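Local coordinates for Alr4995 protein (Nostoc sp., PDB 6LRF) that probably acts as a bifunctional enzyme, an arginine dihydrolase that hydrolyses arginine to ornithine and an ornithine cyclodeaminase that turns ornithine into proline, at residues K490-H501 / Q518-H529. Sequence-based numbering, arbitrary orientation.
Sequences KVVVTAGPVVIH and QALLGGNAIAVH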
loop_
_atom_site.group_PDB
_atom_site.type_symbol
_atom_site.label_atom_id
_atom_site.label_comp_id
_atom_site.label_asym_id
_atom_site.label_seq_id
_atom_site.Cartn_x
_atom_site.Cartn_y
_atom_site.Cartn_z
ATOM N N LYS B 490 25.776 11.963 -21.556
ATOM C CA LYS B 490 25.512 10.534 -21.488
ATOM C C LYS B 490 24.332 10.233 -20.564
ATOM O O LYS B 490 24.290 10.666 -19.413
ATOM C CB LYS B 490 26.761 9.785 -21.028
ATOM C CG LYS B 490 26.641 8.272 -21.060
ATOM C CD LYS B 490 27.879 7.608 -20.431
ATOM C CE LYS B 490 28.000 6.139 -20.828
ATOM N NZ LYS B 490 29.303 5.531 -20.408
ATOM N N VAL B 491 23.356 9.504 -21.083
ATOM C CA VAL B 491 22.198 9.128 -20.283
ATOM C C VAL B 491 22.176 7.605 -20.167
ATOM O O VAL B 491 22.322 6.899 -21.163
ATOM C CB VAL B 491 20.882 9.654 -20.897
ATOM C CG1 VAL B 491 19.671 9.096 -20.157
ATOM C CG2 VAL B 491 20.865 11.198 -20.900
ATOM N N VAL B 492 22.037 7.103 -18.944
ATOM C CA VAL B 492 22.041 5.666 -18.720
ATOM C C VAL B 492 20.665 5.281 -18.197
ATOM O O VAL B 492 20.089 5.985 -17.367
ATOM C CB VAL B 492 23.141 5.236 -17.727
ATOM C CG1 VAL B 492 23.050 3.744 -17.429
ATOM C CG2 VAL B 492 24.512 5.567 -18.292
ATOM N N VAL B 493 20.128 4.184 -18.709
ATOM C CA VAL B 493 18.838 3.700 -18.255
ATOM C C VAL B 493 19.000 2.339 -17.595
ATOM O O VAL B 493 19.729 1.478 -18.093
ATOM C CB VAL B 493 17.836 3.619 -19.434
ATOM C CG1 VAL B 493 16.564 2.950 -19.005
ATOM C CG2 VAL B 493 17.534 5.024 -19.958
ATOM N N THR B 494 18.352 2.160 -16.450
ATOM C CA THR B 494 18.183 0.836 -15.862
ATOM C C THR B 494 16.709 0.490 -16.019
ATOM O O THR B 494 15.854 1.366 -15.926
ATOM C CB THR B 494 18.597 0.785 -14.373
ATOM O OG1 THR B 494 17.639 1.506 -13.589
ATOM C CG2 THR B 494 19.947 1.434 -14.181
ATOM N N ALA B 495 16.383 -0.763 -16.285
ATOM C CA ALA B 495 14.981 -1.067 -16.539
ATOM C C ALA B 495 14.633 -2.482 -16.113
ATOM O O ALA B 495 15.431 -3.384 -16.302
ATOM C CB ALA B 495 14.664 -0.861 -18.021
ATOM N N GLY B 496 13.443 -2.667 -15.549
ATOM C CA GLY B 496 12.967 -3.989 -15.182
ATOM C C GLY B 496 11.728 -4.368 -15.975
ATOM O O GLY B 496 11.156 -3.522 -16.671
ATOM N N PRO B 497 11.292 -5.634 -15.862
ATOM C CA PRO B 497 10.189 -6.202 -16.668
ATOM C C PRO B 497 8.887 -5.410 -16.586
ATOM O O PRO B 497 8.142 -5.379 -17.558
ATOM C CB PRO B 497 9.993 -7.600 -16.069
ATOM C CG PRO B 497 11.270 -7.925 -15.440
ATOM C CD PRO B 497 11.848 -6.628 -14.931
ATOM N N VAL B 498 8.630 -4.755 -15.459
ATOM C CA VAL B 498 7.410 -3.965 -15.315
ATOM C C VAL B 498 7.320 -2.869 -16.384
ATOM O O VAL B 498 6.228 -2.402 -16.722
ATOM C CB VAL B 498 7.322 -3.382 -13.889
ATOM C CG1 VAL B 498 6.237 -2.343 -13.786
ATOM C CG2 VAL B 498 7.048 -4.512 -12.916
ATOM N N VAL B 499 8.458 -2.491 -16.958
ATOM C CA VAL B 499 8.443 -1.588 -18.105
ATOM C C VAL B 499 7.654 -2.202 -19.281
ATOM O O VAL B 499 6.844 -1.532 -19.927
ATOM C CB VAL B 499 9.867 -1.244 -18.582
ATOM C CG1 VAL B 499 9.821 -0.424 -19.889
ATOM C CG2 VAL B 499 10.633 -0.496 -17.493
ATOM N N ILE B 500 7.898 -3.482 -19.557
ATOM C CA ILE B 500 7.207 -4.170 -20.644
ATOM C C ILE B 500 5.734 -4.368 -20.302
ATOM O O ILE B 500 4.856 -4.031 -21.084
ATOM C CB ILE B 500 7.853 -5.535 -20.932
ATOM C CG1 ILE B 500 9.342 -5.349 -21.220
ATOM C CG2 ILE B 500 7.176 -6.197 -22.093
ATOM C CD1 ILE B 500 9.595 -4.331 -22.333
ATOM N N HIS B 501 5.479 -4.898 -19.112
ATOM C CA HIS B 501 4.119 -5.160 -18.638
ATOM C C HIS B 501 3.166 -3.964 -18.678
ATOM O O HIS B 501 1.967 -4.139 -18.891
ATOM C CB HIS B 501 4.181 -5.696 -17.215
ATOM C CG HIS B 501 4.943 -6.975 -17.102
ATOM N ND1 HIS B 501 5.526 -7.400 -15.925
ATOM C CD2 HIS B 501 5.236 -7.917 -18.030
ATOM C CE1 HIS B 501 6.131 -8.558 -16.131
ATOM N NE2 HIS B 501 5.969 -8.893 -17.399
ATOM N N GLN B 518 22.258 6.160 -23.924
ATOM C CA GLN B 518 23.609 5.773 -24.339
ATOM C C GLN B 518 24.033 4.422 -23.780
ATOM O O GLN B 518 25.016 3.838 -24.222
ATOM C CB GLN B 518 24.629 6.841 -23.917
ATOM C CG GLN B 518 24.670 8.045 -24.861
ATOM C CD GLN B 518 23.360 8.806 -24.894
ATOM O OE1 GLN B 518 22.896 9.314 -23.869
ATOM N NE2 GLN B 518 22.753 8.893 -26.076
ATOM N N ALA B 519 23.293 3.926 -22.798
ATOM C CA ALA B 519 23.562 2.600 -22.260
ATOM C C ALA B 519 22.334 2.083 -21.535
ATOM O O ALA B 519 21.564 2.851 -20.981
ATOM C CB ALA B 519 24.768 2.620 -21.323
ATOM N N LEU B 520 22.177 0.767 -21.540
ATOM C CA LEU B 520 21.053 0.109 -20.904
ATOM C C LEU B 520 21.543 -0.980 -19.942
ATOM O O LEU B 520 22.283 -1.886 -20.324
ATOM C CB LEU B 520 20.136 -0.492 -21.959
ATOM C CG LEU B 520 18.934 -1.247 -21.422
ATOM C CD1 LEU B 520 18.065 -0.285 -20.676
ATOM C CD2 LEU B 520 18.166 -1.866 -22.593
ATOM N N LEU B 521 21.118 -0.887 -18.691
ATOM C CA LEU B 521 21.516 -1.864 -17.675
ATOM C C LEU B 521 20.277 -2.551 -17.126
ATOM O O LEU B 521 19.308 -1.883 -16.756
ATOM C CB LEU B 521 22.288 -1.182 -16.540
ATOM C CG LEU B 521 23.470 -0.321 -16.980
ATOM C CD1 LEU B 521 24.133 0.359 -15.770
ATOM C CD2 LEU B 521 24.474 -1.179 -17.734
ATOM N N GLY B 522 20.292 -3.877 -17.083
ATOM C CA GLY B 522 19.161 -4.595 -16.532
ATOM C C GLY B 522 19.478 -6.027 -16.201
ATOM O O GLY B 522 20.641 -6.402 -16.049
ATOM N N GLY B 523 18.435 -6.842 -16.086
ATOM C CA GLY B 523 18.618 -8.249 -15.789
ATOM C C GLY B 523 18.176 -9.137 -16.941
ATOM O O GLY B 523 17.826 -8.664 -18.035
ATOM N N ASN B 524 18.188 -10.436 -16.677
ATOM C CA ASN B 524 17.759 -11.442 -17.638
ATOM C C ASN B 524 16.307 -11.188 -18.044
ATOM O O ASN B 524 15.957 -11.214 -19.220
ATOM C CB ASN B 524 17.906 -12.839 -17.027
ATOM C CG ASN B 524 17.809 -13.947 -18.062
ATOM O OD1 ASN B 524 18.661 -14.053 -18.960
ATOM N ND2 ASN B 524 16.793 -14.804 -17.923
ATOM N N ALA B 525 15.488 -10.885 -17.036
ATOM C CA ALA B 525 14.044 -10.875 -17.179
ATOM C C ALA B 525 13.526 -9.782 -18.127
ATOM O O ALA B 525 12.643 -10.056 -18.942
ATOM C CB ALA B 525 13.389 -10.746 -15.793
ATOM N N ILE B 526 14.062 -8.566 -18.053
ATOM C CA ILE B 526 13.563 -7.513 -18.936
ATOM C C ILE B 526 13.831 -7.850 -20.410
ATOM O O ILE B 526 13.004 -7.591 -21.268
ATOM C CB ILE B 526 14.159 -6.127 -18.622
ATOM C CG1 ILE B 526 13.666 -5.125 -19.676
ATOM C CG2 ILE B 526 15.685 -6.158 -18.635
ATOM C CD1 ILE B 526 13.150 -3.864 -19.104
ATOM N N ALA B 527 14.974 -8.457 -20.690
ATOM C CA ALA B 527 15.296 -8.865 -22.047
ATOM C C ALA B 527 14.368 -9.976 -22.524
ATOM O O ALA B 527 13.883 -9.923 -23.647
ATOM C CB ALA B 527 16.748 -9.317 -22.145
ATOM N N VAL B 528 14.114 -10.986 -21.690
ATOM C CA VAL B 528 13.221 -12.052 -22.141
ATOM C C VAL B 528 11.796 -11.525 -22.364
ATOM O O VAL B 528 11.165 -11.866 -23.354
ATOM C CB VAL B 528 13.150 -13.246 -21.162
ATOM C CG1 VAL B 528 12.193 -14.308 -21.704
ATOM C CG2 VAL B 528 14.532 -13.866 -20.949
ATOM N N HIS B 529 11.288 -10.704 -21.446
ATOM C CA HIS B 529 9.933 -10.174 -21.573
ATOM C C HIS B 529 9.788 -9.254 -22.779
ATOM O O HIS B 529 8.768 -9.282 -23.461
ATOM C CB HIS B 529 9.526 -9.424 -20.298
ATOM C CG HIS B 529 9.174 -10.327 -19.165
ATOM N ND1 HIS B 529 7.877 -10.712 -18.899
ATOM C CD2 HIS B 529 9.949 -10.958 -18.252
ATOM C CE1 HIS B 529 7.868 -11.519 -17.853
ATOM N NE2 HIS B 529 9.115 -11.691 -17.447
#
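Two neighbouring parallel strands of a Rossmann-type sheet, 491-495 and 519-523, zip together and lead into helices 498-501, by way of Gly496 and Pro497, and 524-536, which also touch. Val493 sits at the centre of the pairing: its N donates almost straight to Ala519 O (3.0 Å, 173° at the hydrogen), and its O accepts Leu521 N at 2.8 Å. Toward the N-terminal end of the pairing, a side chain stands in for backbone. Gln518, its chain bent at chi2 (63°), folds back so that a lone pair of OE1, in the amide plane, takes Val491 N at 2.8 Å, while Gln518 N binds Val491 O. With an alanine here, Val491 N would probably lose its acceptor, and Gly515 O the NE2 that binds it. This pair lies inside the six-stranded parallel sheet of the C-terminal domain, flanked by strands 594-597 and 629-633, as in the Rossmann fold of NAD(P)-binding domains. Beyond the strands, Ile526 lays CD1 against Ala495 CB (3.5 Å), and Pro497 CG meets Ala525 CB. Pro497 CB rests over one face of the His529 ring, toward which His501 turns its edge in an offset edge-to-face pair (centroids 4.7 Å, planes at 81°); His529 ND1 is hydrogen-bonded to Ser539 OG.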